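AGR_C_1268p (Agrobacterium tumefaciens str. C58, PDB 2GHS) probably acts as a gluconolactonase-like, metal-dependent beta-propeller hydrolase of the regucalcin (SMP-30) family, binding one divalent cation per subunit. Local coordinates at residues W65-L69 with E70-H74; E126-S129 with D130-G133; R255-T258 with D259-I263. One frame throughout, in Å; residues are numbered along the deposited sequence.

Contact 1 (W65-L69 with E70-H74)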
ATOM      1  N   TRP A  65      -8.895  -3.731   2.217  1.00  6.83           N
ATOM      2  CA  TRP A  65      -7.551  -3.651   2.819  1.00  8.19           C
ATOM      3  C   TRP A  65      -7.272  -4.918   3.599  1.00  7.66           C
ATOM      4  O   TRP A  65      -8.160  -5.785   3.728  1.00  8.50           O
ATOM      5  CB  TRP A  65      -7.384  -2.407   3.709  1.00  6.52           C
ATOM      6  CG  TRP A  65      -8.245  -2.342   4.905  1.00  8.79           C
ATOM      7  CD1 TRP A  65      -7.962  -2.836   6.152  1.00  9.67           C
ATOM      8  CD2 TRP A  65      -9.518  -1.709   4.999  1.00  6.28           C
ATOM      9  NE1 TRP A  65      -8.999  -2.554   7.004  1.00  8.95           N
ATOM     10  CE2 TRP A  65      -9.962  -1.857   6.320  1.00  7.50           C
ATOM     11  CE3 TRP A  65     -10.332  -1.032   4.077  1.00  9.07           C
ATOM     12  CZ2 TRP A  65     -11.188  -1.378   6.749  1.00  8.39           C
ATOM     13  CZ3 TRP A  65     -11.557  -0.532   4.514  1.00 10.74           C
ATOM     14  CH2 TRP A  65     -11.968  -0.725   5.837  1.00  9.47           C
ATOM     15  N   PHE A  66      -6.046  -5.045   4.106  1.00  6.01           N
ATOM     16  CA  PHE A  66      -5.693  -6.198   4.872  1.00  5.31           C
ATOM     17  C   PHE A  66      -5.377  -5.879   6.323  1.00  7.73           C
ATOM     18  O   PHE A  66      -4.957  -4.788   6.659  1.00  8.60           O
ATOM     19  CB  PHE A  66      -4.451  -6.887   4.256  1.00  7.98           C
ATOM     20  CG  PHE A  66      -4.658  -7.394   2.876  1.00  6.35           C
ATOM     21  CD1 PHE A  66      -4.416  -6.562   1.779  1.00  9.69           C
ATOM     22  CD2 PHE A  66      -5.046  -8.694   2.664  1.00  9.58           C
ATOM     23  CE1 PHE A  66      -4.602  -7.037   0.476  1.00  9.30           C
ATOM     24  CE2 PHE A  66      -5.251  -9.178   1.389  1.00  7.05           C
ATOM     25  CZ  PHE A  66      -5.039  -8.346   0.291  1.00  8.39           C
ATOM     26  N   ASN A  67      -5.571  -6.886   7.164  1.00  8.42           N
ATOM     27  CA  ASN A  67      -4.989  -6.943   8.522  1.00  6.75           C
ATOM     28  C   ASN A  67      -3.926  -8.023   8.455  1.00  6.71           C
ATOM     29  O   ASN A  67      -4.229  -9.184   8.615  1.00  8.34           O
ATOM     30  CB  ASN A  67      -6.053  -7.245   9.548  1.00  8.34           C
ATOM     31  CG  ASN A  67      -5.582  -7.031  10.979  1.00 13.61           C
ATOM     32  OD1 ASN A  67      -4.492  -6.544  11.210  1.00 14.73           O
ATOM     33  ND2 ASN A  67      -6.433  -7.386  11.943  1.00 11.92           N
ATOM     34  N   ILE A  68      -2.700  -7.611   8.127  1.00  9.39           N
ATOM     35  CA  ILE A  68      -1.712  -8.564   7.583  1.00  9.34           C
ATOM     36  C   ILE A  68      -1.482  -9.736   8.533  1.00 11.09           C
ATOM     37  O   ILE A  68      -1.636 -10.907   8.158  1.00 10.89           O
ATOM     38  CB  ILE A  68      -0.339  -7.898   7.252  1.00 10.51           C
ATOM     39  CG1 ILE A  68      -0.463  -6.916   6.100  1.00 14.15           C
ATOM     40  CG2 ILE A  68       0.700  -9.011   6.873  1.00 13.01           C
ATOM     41  CD1 ILE A  68       0.875  -6.290   5.743  1.00 16.30           C
ATOM     42  N   LEU A  69      -1.097  -9.419   9.751  1.00 10.20           N
ATOM     43  CA  LEU A  69      -0.642 -10.421  10.719  1.00 12.78           C
ATOM     44  C   LEU A  69      -1.776 -11.313  11.206  1.00 13.61           C
ATOM     45  O   LEU A  69      -1.523 -12.402  11.646  1.00 15.35           O
ATOM     46  CB  LEU A  69       0.027  -9.737  11.918  1.00 13.56           C
ATOM     47  CG  LEU A  69       1.198  -8.790  11.562  1.00 19.56           C
ATOM     48  CD1 LEU A  69       1.787  -8.135  12.800  1.00 21.26           C
ATOM     49  CD2 LEU A  69       2.277  -9.545  10.799  1.00 20.66           C
ATOM     50  N   GLU A  70      -3.029 -10.868  11.075  1.00 10.50           N
ATOM     51  CA  GLU A  70      -4.189 -11.688  11.463  1.00 10.36           C
ATOM     52  C   GLU A  70      -4.857 -12.427  10.281  1.00  7.34           C
ATOM     53  O   GLU A  70      -5.913 -13.070  10.446  1.00  9.60           O
ATOM     54  CB  GLU A  70      -5.241 -10.828  12.170  1.00 12.19           C
ATOM     55  CG  GLU A  70      -4.719 -10.178  13.443  1.00 17.55           C
ATOM     56  CD  GLU A  70      -4.766 -11.080  14.673  1.00 33.29           C
ATOM     57  OE1 GLU A  70      -4.772 -12.323  14.544  1.00 35.31           O
ATOM     58  OE2 GLU A  70      -4.810 -10.518  15.787  1.00 45.32           O
ATOM     59  N   ARG A  71      -4.280 -12.306   9.094  1.00  7.50           N
ATOM     60  CA  ARG A  71      -4.742 -13.058   7.909  1.00  7.73           C
ATOM     61  C   ARG A  71      -6.186 -12.696   7.545  1.00  9.56           C
ATOM     62  O   ARG A  71      -7.015 -13.571   7.358  1.00 10.71           O
ATOM     63  CB  ARG A  71      -4.571 -14.562   8.093  1.00  8.10           C
ATOM     64  CG  ARG A  71      -3.171 -14.992   8.436  1.00  8.05           C
ATOM     65  CD  ARG A  71      -2.990 -16.539   8.408  1.00  9.26           C
ATOM     66  NE  ARG A  71      -4.137 -17.153   9.071  1.00 12.91           N
ATOM     67  CZ  ARG A  71      -4.266 -17.335  10.373  1.00 15.24           C
ATOM     68  NH1 ARG A  71      -3.251 -17.131  11.168  1.00 14.75           N
ATOM     69  NH2 ARG A  71      -5.401 -17.806  10.875  1.00 13.93           N
ATOM     70  N   GLU A  72      -6.478 -11.399   7.542  1.00  9.14           N
ATOM     71  CA  GLU A  72      -7.849 -10.933   7.171  1.00  8.43           C
ATOM     72  C   GLU A  72      -7.849 -10.009   5.982  1.00 10.21           C
ATOM     73  O   GLU A  72      -6.969  -9.170   5.863  1.00  7.86           O
ATOM     74  CB  GLU A  72      -8.493 -10.176   8.326  1.00  9.58           C
ATOM     75  CG  GLU A  72      -8.697 -10.983   9.576  1.00  9.83           C
ATOM     76  CD  GLU A  72      -9.036 -10.119  10.792  1.00 12.56           C
ATOM     77  OE1 GLU A  72      -8.843  -8.861  10.817  1.00 11.57           O
ATOM     78  OE2 GLU A  72      -9.503 -10.760  11.774  1.00 18.24           O
ATOM     79  N   LEU A  73      -8.858 -10.157   5.145  1.00  8.06           N
ATOM     80  CA  LEU A  73      -9.130  -9.252   4.043  1.00  6.68           C
ATOM     81  C   LEU A  73     -10.440  -8.544   4.405  1.00  7.57           C
ATOM     82  O   LEU A  73     -11.489  -9.198   4.538  1.00  8.68           O
ATOM     83  CB  LEU A  73      -9.330 -10.036   2.734  1.00  9.42           C
ATOM     84  CG  LEU A  73      -9.809  -9.287   1.482  1.00  9.39           C
ATOM     85  CD1 LEU A  73      -8.883  -8.173   1.093  1.00 10.31           C
ATOM     86  CD2 LEU A  73      -9.947 -10.261   0.347  1.00 13.41           C
ATOM     87  N   HIS A  74     -10.358  -7.220   4.550  1.00  7.90           N
ATOM     88  CA  HIS A  74     -11.458  -6.370   4.967  1.00  6.23           C
ATOM     89  C   HIS A  74     -12.087  -5.709   3.763  1.00  8.71           C
ATOM     90  O   HIS A  74     -11.396  -5.301   2.846  1.00  7.71           O
ATOM     91  CB  HIS A  74     -10.903  -5.308   5.941  1.00  7.00           C
ATOM     92  CG  HIS A  74     -10.539  -5.895   7.250  1.00  6.30           C
ATOM     93  ND1 HIS A  74     -11.360  -5.758   8.351  1.00 10.89           N
ATOM     94  CD2 HIS A  74      -9.532  -6.713   7.630  1.00 10.44           C
ATOM     95  CE1 HIS A  74     -10.835  -6.430   9.365  1.00 13.18           C
ATOM     96  NE2 HIS A  74      -9.740  -7.036   8.949  1.00  9.78           N
TER

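Contact 2 (E126-S129 with D130-G133). With K (potassium ion), chain B.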
ATOM      1  N   GLU A 126       4.096 -18.803  -7.718  1.00  9.39           N
ATOM      2  CA  GLU A 126       4.894 -18.824  -6.489  1.00 10.32           C
ATOM      3  C   GLU A 126       5.540 -17.429  -6.272  1.00 11.34           C
ATOM      4  O   GLU A 126       5.857 -16.729  -7.224  1.00 10.94           O
ATOM      5  CB  GLU A 126       5.911 -19.992  -6.496  1.00 12.56           C
ATOM      6  CG  GLU A 126       5.176 -21.355  -6.360  1.00 17.20           C
ATOM      7  CD  GLU A 126       6.048 -22.597  -6.191  1.00 33.36           C
ATOM      8  OE1 GLU A 126       7.287 -22.474  -6.182  1.00 32.30           O
ATOM      9  OE2 GLU A 126       5.450 -23.705  -6.048  1.00 37.38           O
ATOM     10  N   LEU A 127       5.731 -17.018  -5.019  1.00  9.55           N
ATOM     11  CA  LEU A 127       6.426 -15.780  -4.699  1.00 11.70           C
ATOM     12  C   LEU A 127       7.066 -16.032  -3.363  1.00  9.33           C
ATOM     13  O   LEU A 127       6.361 -16.052  -2.328  1.00  9.91           O
ATOM     14  CB  LEU A 127       5.445 -14.598  -4.596  1.00 13.10           C
ATOM     15  CG  LEU A 127       6.028 -13.210  -4.290  1.00 15.76           C
ATOM     16  CD1 LEU A 127       6.852 -12.760  -5.445  1.00 15.24           C
ATOM     17  CD2 LEU A 127       4.872 -12.259  -3.961  1.00 22.14           C
ATOM     18  N   GLU A 128       8.378 -16.302  -3.384  1.00  8.73           N
ATOM     19  CA  GLU A 128       9.090 -16.685  -2.168  1.00  8.09           C
ATOM     20  C   GLU A 128       8.306 -17.725  -1.395  1.00  9.84           C
ATOM     21  O   GLU A 128       8.261 -17.735  -0.156  1.00 10.68           O
ATOM     22  CB  GLU A 128       9.355 -15.438  -1.318  1.00  9.54           C
ATOM     23  CG  GLU A 128      10.320 -14.476  -1.997  1.00 12.46           C
ATOM     24  CD  GLU A 128      10.833 -13.375  -1.081  1.00 15.05           C
ATOM     25  OE1 GLU A 128      10.423 -13.294   0.100  1.00 12.44           O
ATOM     26  OE2 GLU A 128      11.658 -12.567  -1.556  1.00 14.11           O
ATOM     27  N   SER A 129       7.752 -18.675  -2.149  1.00  9.67           N
ATOM     28  CA  SER A 129       6.912 -19.711  -1.580  1.00 10.02           C
ATOM     29  C   SER A 129       7.725 -20.766  -0.838  1.00 11.07           C
ATOM     30  O   SER A 129       7.169 -21.602  -0.131  1.00 12.29           O
ATOM     31  CB  SER A 129       6.067 -20.368  -2.663  1.00 10.69           C
ATOM     32  OG  SER A 129       5.136 -19.455  -3.250  1.00  8.43           O
ATOM     33  N   ASP A 130       9.042 -20.780  -1.054  1.00 10.32           N
ATOM     34  CA  ASP A 130       9.978 -21.631  -0.341  1.00 12.66           C
ATOM     35  C   ASP A 130      10.824 -20.909   0.701  1.00 11.02           C
ATOM     36  O   ASP A 130      11.828 -21.485   1.190  1.00 12.06           O
ATOM     37  CB  ASP A 130      10.893 -22.277  -1.365  1.00 11.37           C
ATOM     38  CG  ASP A 130      11.678 -21.245  -2.202  1.00 18.82           C
ATOM     39  OD1 ASP A 130      11.368 -20.008  -2.207  1.00 18.70           O
ATOM     40  OD2 ASP A 130      12.628 -21.701  -2.887  1.00 29.69           O
ATOM     41  N   LEU A 131      10.423 -19.697   1.077  1.00 10.64           N
ATOM     42  CA  LEU A 131      11.143 -18.902   2.068  1.00 11.11           C
ATOM     43  C   LEU A 131      10.248 -18.605   3.265  1.00 10.61           C
ATOM     44  O   LEU A 131       9.678 -17.498   3.364  1.00 10.87           O
ATOM     45  CB  LEU A 131      11.623 -17.597   1.467  1.00 12.52           C
ATOM     46  CG  LEU A 131      12.656 -17.633   0.367  1.00 20.03           C
ATOM     47  CD1 LEU A 131      13.067 -16.200   0.053  1.00 22.76           C
ATOM     48  CD2 LEU A 131      13.860 -18.457   0.790  1.00 23.29           C
ATOM     49  N   PRO A 132      10.082 -19.590   4.168  1.00 10.03           N
ATOM     50  CA  PRO A 132       9.134 -19.356   5.238  1.00  9.88           C
ATOM     51  C   PRO A 132       9.442 -18.189   6.152  1.00  9.56           C
ATOM     52  O   PRO A 132       8.502 -17.660   6.782  1.00 11.30           O
ATOM     53  CB  PRO A 132       9.168 -20.665   6.049  1.00 11.26           C
ATOM     54  CG  PRO A 132      10.349 -21.349   5.636  1.00 11.48           C
ATOM     55  CD  PRO A 132      10.633 -20.947   4.228  1.00 11.68           C
ATOM     56  N   GLY A 133      10.705 -17.770   6.214  1.00  8.15           N
ATOM     57  CA  GLY A 133      11.078 -16.660   7.057  1.00 11.35           C
ATOM     58  C   GLY A 133      10.712 -15.284   6.536  1.00  8.04           C
ATOM     59  O   GLY A 133      10.921 -14.285   7.243  1.00  8.88           O
TER
HETATM   60  K     K B 315       7.467 -16.503   2.173  1.00 12.29           K
HETATM   61  O   HOH W   1       7.711 -13.851   1.260  1.00 10.79           O

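Contact 3 (R255-T258 with D259-I263)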
ATOM      1  N   ARG A 255       2.848  14.982   1.667  1.00  6.73           N
ATOM      2  CA  ARG A 255       2.711  15.240   0.245  1.00  7.21           C
ATOM      3  C   ARG A 255       3.955  15.976  -0.294  1.00  8.31           C
ATOM      4  O   ARG A 255       4.428  16.969   0.265  1.00  8.30           O
ATOM      5  CB  ARG A 255       1.464  16.058   0.007  1.00  6.84           C
ATOM      6  CG  ARG A 255       1.194  16.476  -1.410  1.00  8.50           C
ATOM      7  CD  ARG A 255      -0.017  17.429  -1.437  1.00 10.17           C
ATOM      8  NE  ARG A 255      -0.412  17.895  -2.777  1.00  8.98           N
ATOM      9  CZ  ARG A 255      -1.422  18.727  -2.955  1.00  8.52           C
ATOM     10  NH1 ARG A 255      -2.118  19.172  -1.918  1.00  9.18           N
ATOM     11  NH2 ARG A 255      -1.746  19.116  -4.162  1.00  8.58           N
ATOM     12  N   TYR A 256       4.449  15.404  -1.378  1.00  6.79           N
ATOM     13  CA  TYR A 256       5.619  15.904  -2.126  1.00  7.12           C
ATOM     14  C   TYR A 256       5.294  16.283  -3.546  1.00  9.52           C
ATOM     15  O   TYR A 256       4.626  15.518  -4.263  1.00 10.32           O
ATOM     16  CB  TYR A 256       6.657  14.813  -2.156  1.00  8.86           C
ATOM     17  CG  TYR A 256       7.098  14.334  -0.762  1.00  8.59           C
ATOM     18  CD1 TYR A 256       6.441  13.283  -0.111  1.00  9.61           C
ATOM     19  CD2 TYR A 256       8.167  14.931  -0.115  1.00 11.62           C
ATOM     20  CE1 TYR A 256       6.850  12.856   1.161  1.00 10.43           C
ATOM     21  CE2 TYR A 256       8.577  14.494   1.149  1.00 11.21           C
ATOM     22  CZ  TYR A 256       7.921  13.465   1.783  1.00 10.09           C
ATOM     23  OH  TYR A 256       8.344  13.028   3.044  1.00 13.42           O
ATOM     24  N   ASP A 257       5.836  17.412  -3.975  1.00  9.20           N
ATOM     25  CA  ASP A 257       5.564  17.911  -5.329  1.00  9.90           C
ATOM     26  C   ASP A 257       6.452  17.183  -6.305  1.00 11.32           C
ATOM     27  O   ASP A 257       7.143  16.245  -5.916  1.00 12.50           O
ATOM     28  CB  ASP A 257       5.701  19.420  -5.395  1.00 11.81           C
ATOM     29  CG  ASP A 257       7.155  19.922  -5.251  1.00 11.36           C
ATOM     30  OD1 ASP A 257       8.125  19.120  -5.419  1.00 13.35           O
ATOM     31  OD2 ASP A 257       7.298  21.142  -4.997  1.00 16.05           O
ATOM     32  N   THR A 258       6.390  17.528  -7.593  1.00 12.97           N
ATOM     33  CA  THR A 258       7.115  16.702  -8.544  1.00 14.91           C
ATOM     34  C   THR A 258       8.629  16.979  -8.531  1.00 15.03           C
ATOM     35  O   THR A 258       9.367  16.264  -9.233  1.00 19.28           O
ATOM     36  CB  THR A 258       6.613  16.865  -9.978  1.00 18.10           C
ATOM     37  OG1 THR A 258       6.831  18.212 -10.389  1.00 18.86           O
ATOM     38  CG2 THR A 258       5.098  16.528 -10.086  1.00 21.30           C
ATOM     39  N   ASP A 259       9.082  17.987  -7.782  1.00 16.73           N
ATOM     40  CA  ASP A 259      10.521  18.178  -7.522  1.00 17.40           C
ATOM     41  C   ASP A 259      11.003  17.453  -6.257  1.00 16.89           C
ATOM     42  O   ASP A 259      12.182  17.480  -5.908  1.00 16.69           O
ATOM     43  CB  ASP A 259      10.824  19.661  -7.394  1.00 19.35           C
ATOM     44  CG  ASP A 259      10.800  20.370  -8.739  1.00 25.18           C
ATOM     45  OD1 ASP A 259      11.098  19.700  -9.738  1.00 29.56           O
ATOM     46  OD2 ASP A 259      10.490  21.574  -8.775  1.00 35.11           O
ATOM     47  N   GLY A 260      10.082  16.816  -5.565  1.00 12.67           N
ATOM     48  CA  GLY A 260      10.360  16.140  -4.332  1.00 12.20           C
ATOM     49  C   GLY A 260      10.392  17.042  -3.104  1.00 11.95           C
ATOM     50  O   GLY A 260      10.850  16.615  -2.054  1.00 13.47           O
ATOM     51  N   ASN A 261       9.900  18.280  -3.213  1.00 10.48           N
ATOM     52  CA  ASN A 261       9.730  19.154  -2.048  1.00 11.24           C
ATOM     53  C   ASN A 261       8.551  18.690  -1.197  1.00 10.19           C
ATOM     54  O   ASN A 261       7.512  18.328  -1.724  1.00  8.55           O
ATOM     55  CB  ASN A 261       9.473  20.598  -2.475  1.00 12.24           C
ATOM     56  CG  ASN A 261      10.573  21.146  -3.358  1.00 21.62           C
ATOM     57  OD1 ASN A 261      11.738  21.107  -2.974  1.00 18.51           O
ATOM     58  ND2 ASN A 261      10.211  21.646  -4.541  1.00 19.17           N
ATOM     59  N   HIS A 262       8.740  18.689   0.112  1.00 10.11           N
ATOM     60  CA  HIS A 262       7.709  18.364   1.081  1.00  9.99           C
ATOM     61  C   HIS A 262       6.819  19.564   1.306  1.00  9.96           C
ATOM     62  O   HIS A 262       7.187  20.506   2.021  1.00 10.94           O
ATOM     63  CB  HIS A 262       8.360  17.945   2.395  1.00  9.07           C
ATOM     64  CG  HIS A 262       7.398  17.396   3.395  1.00 10.00           C
ATOM     65  ND1 HIS A 262       7.712  17.277   4.731  1.00 15.07           N
ATOM     66  CD2 HIS A 262       6.125  16.953   3.267  1.00 11.93           C
ATOM     67  CE1 HIS A 262       6.662  16.813   5.386  1.00 13.57           C
ATOM     68  NE2 HIS A 262       5.690  16.587   4.518  1.00 10.35           N
ATOM     69  N   ILE A 263       5.653  19.553   0.662  1.00  9.74           N
ATOM     70  CA  ILE A 263       4.803  20.741   0.678  1.00  7.92           C
ATOM     71  C   ILE A 263       3.675  20.720   1.709  1.00  6.39           C
ATOM     72  O   ILE A 263       3.155  21.788   2.072  1.00  7.67           O
ATOM     73  CB  ILE A 263       4.225  21.092  -0.702  1.00 10.31           C
ATOM     74  CG1 ILE A 263       3.219  20.025  -1.147  1.00  9.58           C
ATOM     75  CG2 ILE A 263       5.319  21.350  -1.753  1.00 13.81           C
ATOM     76  CD1 ILE A 263       2.396  20.483  -2.309  1.00 15.60           C
TER
HETATM   77  O   HOH W   2       7.795  21.902  -8.290  1.00 49.09           O
HETATM   78  O   HOH W   3       8.633  18.819 -12.027  1.00 51.29           O

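Contact 1 (W65-L69 with E70-H74)
Strands 62-67 and 72-77 form a beta hairpin of the propeller, and Trp65-Leu69 runs into Glu70-His74 as its tight end. Trp65 and His74 are a hydrogen-bonded antiparallel pair, His74 N lying 2.8 Å from Trp65 O; Phe66 and Leu73 follow as a non-hydrogen-bonded pair. At Asn67 the ladder closes on a G1 beta bulge: Arg71, with positive phi (62°), and Glu72 both face this one residue, and the turn between is held by Arg71 N to Ile68 O. Phe66 and Leu73 share one face of the sheet, where Leu73 CD1 sits over the phenyl face, displaced toward its rim, 3.8 Å from Phe66 CE2. The other face carries Trp65, Asn67, Glu72 and His74. Trp65 CG is wedged between its backbone N and carbonyl carbon (chi1 64°), which folds the indole back over His74 CB, 3.6 Å from the five-ring centroid. The imidazole is nearly parallel to that ring but slid aside, with little overlap. In the turn itself, Ile68 packs on residues predicted to bind the cation (Glu52) and the substrate (Arg135). Glu72 OE1 takes two donors, Asn67 ND2 at 3.0 Å and His74 NE2 at 2.8 Å, which reach it from opposite faces of the carboxylate plane.

Contact 2 (E126-S129 with D130-G133)
Glu128 and Leu131 are the ends of a type I beta turn, and their main-chain oxygens meet at a potassium ion. Glu128 O binds the potassium ion at 2.8 Å and Leu131 O at 2.7 Å, so the turn supplies two of the ligands, both main-chain carbonyls. Water 1 adds a further ligand, and the main-chain oxygens of Asp108 and Asn134 complete the five observed.

Among the hydrogen bonds, Leu131 N donates to Glu128 O over 3.2 Å. The amide stands above the carbonyl plane, 68° out of it, consistent with the tight turn. Glu128 O is thus shared between an N-H and the cation. Water 1 links side chain and metal, donating to Glu128 OE1 at 3.0 Å while it coordinates the potassium ion; the carboxylate is therefore a second-shell group on this route, and its negative charge, one water away, would probably favour a cation here. Its other oxygen, OE2, is held by Tyr164 OH and Thr151 OG1, which, with water 1 on OE1, should restrain the rotation of the acid. Ser129 OG accepts from Leu127 N at 3.1 Å and also bonds to Asp109 O, tying the start of the turn to the loop that supplies the Asp108 ligand.

Apolar packing is slight. The Glu128 chain runs extended beyond CG (chi2 -168°), and Leu131 CD1 crosses it at an angle, 3.8 Å from Glu128 CG and equally near the carboxylate carbon CD.

The arrangement is a surface cation site of main-chain carbonyls, two from the loop between strands 121-125 and 134-141, one from Asp108 and one from Asn134 at the start of the next strand, which also carries Arg135 and Asn137, predicted to bind the substrate.

Contact 3 (R255-T258 with D259-I263)
Asp257 and Asn261 grip each other at the tip of the hairpin formed by strands 252-256 and 262-267. Asp257 OD2 accepts Asn261 ND2 through its syn lone pair, 3.0 Å away and in the plane of the amide, although amide and carboxylate planes stand 77° apart. The other oxygen, OD1, accepts Asn261 N at 3.0 Å, from above the carboxylate plane, and more weakly Asp259 N at 2.8 Å. It reaches these backbone amides because Asp257 CG sits between its own N and carbonyl carbon (chi1 70°), turning the acid inward over the turn as an Asx turn, its defining bond to Asp259 N being weak.

The next shell is the backbone. A type I turn from Asp257 to Gly260 is closed by Gly260 N to Asp257 O, and the positive phi of Gly260 (82°) suits a residue without a side chain. Asp257 N to Asn261 O and Ile263 N to Arg255 O then carry the pairing into the strands.

Farther along, Tyr256 and His262 form a non-hydrogen-bonded pair whose rings make an offset stack, centroids 4.9 Å apart; His262 CD2 lies over the tyrosine face and, at the imidazole edge, is 3.4 Å from Arg255 O. Ile263 turns CG2 to Asp257 OD2, while its CD1 lies over one face of the Arg255 guanidinium, 3.8 Å from NE. Tyr266 OH and His242 ND1 hold that arginine by NH1 and NE.

Water 2 bridges the acids, bonded to Asp259 OD2 at 2.8 Å and weakly to Asp257 OD2. Three protein N-H groups, one of them at a poor angle, reach the carboxylate, so Asp257 is probably ionised and holds the turn through these hydrogen bonds.

Overall arrangement
Contact 1 is the buried one, while contacts 2 and 3 lie at the surface. Contacts 1 and 3 each close a beta hairpin between successive antiparallel strands, on opposite sides of the chain's centre, their own centres 31 Å apart; contact 2 is instead a loop between two sheets. The chemistry follows the place. In 65-74 a carboxylate is shared by an amide and an imidazole beside an indole, next to residues predicted to bind cation and substrate. In 255-263 an aspartate gathers main-chain N-H groups and an asparagine amide. In 126-133 carbonyl oxygens point at a potassium ion. Contacts 1 and 2 are nearer, about 10 Å between nearest atoms, and both approach Arg135.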